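Local coordinates for protein ATP-dependent DNA helicase (Mycobacterium smegmatis, PDB 5V9X) that unwinds RNA:DNA hybrids as an ATP-dependent helicase, tracking 3'-to-5' along a single DNA strand, at residues 62-67 / 241-246. Residues are numbered along the deposited sequence; the frame is centred on the assembly and turned at random.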
loop_
_atom_site.group_PDB
_atom_site.type_symbol
_atom_site.label_atom_id
_atom_site.label_comp_id
_atom_site.label_asym_id
_atom_site.label_seq_id
_atom_site.Cartn_x
_atom_site.Cartn_y
_atom_site.Cartn_z
ATOM N N GLY A 62 14.565 -27.596 3.120
ATOM C CA GLY A 62 13.434 -27.765 2.233
ATOM C C GLY A 62 12.157 -27.058 2.635
ATOM O O GLY A 62 11.140 -27.224 1.949
ATOM N N ASN A 63 12.171 -26.271 3.705
ATOM C CA ASN A 63 10.956 -25.659 4.221
ATOM C C ASN A 63 10.670 -24.328 3.537
ATOM O O ASN A 63 11.583 -23.580 3.180
ATOM C CB ASN A 63 11.069 -25.437 5.730
ATOM C CG ASN A 63 11.431 -26.700 6.481
ATOM O OD1 ASN A 63 10.809 -27.747 6.296
ATOM N ND2 ASN A 63 12.450 -26.611 7.328
ATOM N N ASN A 64 9.382 -24.043 3.348
ATOM C CA ASN A 64 8.963 -22.676 3.071
ATOM C C ASN A 64 9.397 -21.794 4.233
ATOM O O ASN A 64 9.210 -22.154 5.399
ATOM C CB ASN A 64 7.446 -22.603 2.879
ATOM C CG ASN A 64 6.981 -23.246 1.580
ATOM O OD1 ASN A 64 7.759 -23.888 0.872
ATOM N ND2 ASN A 64 5.701 -23.079 1.268
ATOM N N THR A 65 9.995 -20.648 3.921
ATOM C CA THR A 65 10.626 -19.815 4.936
ATOM C C THR A 65 10.199 -18.364 4.779
ATOM O O THR A 65 10.235 -17.818 3.673
ATOM C CB THR A 65 12.152 -19.922 4.854
ATOM O OG1 THR A 65 12.536 -21.302 4.896
ATOM C CG2 THR A 65 12.803 -19.179 6.013
ATOM N N LEU A 66 9.799 -17.744 5.886
ATOM C CA LEU A 66 9.546 -16.310 5.949
ATOM C C LEU A 66 10.631 -15.671 6.805
ATOM O O LEU A 66 10.766 -16.000 7.990
ATOM C CB LEU A 66 8.162 -16.012 6.525
ATOM C CG LEU A 66 7.862 -14.539 6.828
ATOM C CD1 LEU A 66 7.740 -13.722 5.547
ATOM C CD2 LEU A 66 6.609 -14.401 7.682
ATOM N N VAL A 67 11.400 -14.768 6.208
ATOM C CA VAL A 67 12.508 -14.105 6.884
ATOM C C VAL A 67 12.043 -12.723 7.324
ATOM O O VAL A 67 11.618 -11.907 6.499
ATOM C CB VAL A 67 13.745 -14.017 5.977
ATOM C CG1 VAL A 67 14.931 -13.457 6.746
ATOM C CG2 VAL A 67 14.072 -15.391 5.399
ATOM N N GLY A 241 0.088 -20.532 1.976
ATOM C CA GLY A 241 -1.239 -21.107 1.904
ATOM C C GLY A 241 -1.419 -22.239 2.894
ATOM O O GLY A 241 -1.356 -22.024 4.108
ATOM N N GLN A 242 -1.629 -23.457 2.390
ATOM C CA GLN A 242 -1.829 -24.604 3.267
ATOM C C GLN A 242 -0.524 -25.259 3.695
ATOM O O GLN A 242 -0.512 -25.991 4.689
ATOM C CB GLN A 242 -2.721 -25.644 2.586
ATOM C CG GLN A 242 -4.063 -25.105 2.117
ATOM C CD GLN A 242 -4.840 -24.417 3.225
ATOM O OE1 GLN A 242 -4.776 -24.812 4.390
ATOM N NE2 GLN A 242 -5.581 -23.377 2.863
ATOM N N ALA A 243 0.566 -25.016 2.973
ATOM C CA ALA A 243 1.841 -25.619 3.319
ATOM C C ALA A 243 2.411 -24.981 4.586
ATOM O O ALA A 243 2.125 -23.819 4.890
ATOM C CB ALA A 243 2.830 -25.467 2.166
ATOM N N PRO A 244 3.211 -25.721 5.351
ATOM C CA PRO A 244 3.812 -25.150 6.560
ATOM C C PRO A 244 4.965 -24.212 6.237
ATOM O O PRO A 244 5.640 -24.339 5.212
ATOM C CB PRO A 244 4.299 -26.385 7.327
ATOM C CG PRO A 244 4.552 -27.398 6.269
ATOM C CD PRO A 244 3.514 -27.157 5.207
ATOM N N THR A 245 5.184 -23.257 7.141
ATOM C CA THR A 245 6.185 -22.213 6.958
ATOM C C THR A 245 7.073 -22.127 8.189
ATOM O O THR A 245 6.574 -21.966 9.307
ATOM C CB THR A 245 5.531 -20.849 6.716
ATOM O OG1 THR A 245 4.575 -20.953 5.658
ATOM C CG2 THR A 245 6.582 -19.811 6.346
ATOM N N THR A 246 8.384 -22.223 7.982
ATOM C CA THR A 246 9.342 -21.909 9.034
ATOM C C THR A 246 9.537 -20.399 9.091
ATOM O O THR A 246 9.992 -19.789 8.117
ATOM C CB THR A 246 10.678 -22.603 8.786
ATOM O OG1 THR A 246 10.513 -24.022 8.882
ATOM C CG2 THR A 246 11.710 -22.139 9.807
#
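T246 pairs strand 245-248 with strand 64-68 in parallel register with T65: its N-H donates to N64 O (N to O 2.7 Å) and its O accepts the N-H of L66 (N to O 3.0 Å, N-H...O angle 158°). T65 CA adds a C-H...O contact to the same T246 oxygen. On the T65 and T246 face, which packs on helix 50-60, T246 OG1 lies 3.5 Å from N63 CB, while T65 OG1, turned beside its own backbone N (chi1 -53°), bonds back to N63 O at 3.0 Å. On the opposite face, T245 CG2, anti to the backbone N, lies 4.1 Å from L66 CB, and L66 packs against V235 and A236 of helix 232-240. The N64 side chain lies alongside residues 243-244, with CB 3.4 Å from P244 O and its amide ND2 3.8 Å from A243 CB. Its polar ends are held by R222 N and S240 OG, and S240 also bonds T245 OG1. Backbone bonding thus adds an edge strand beside the strand that leads into the probable P-loop of this RecA-like domain, while the N64 amide bridges the neighbouring strand 221-226 and the end of helix 232-240.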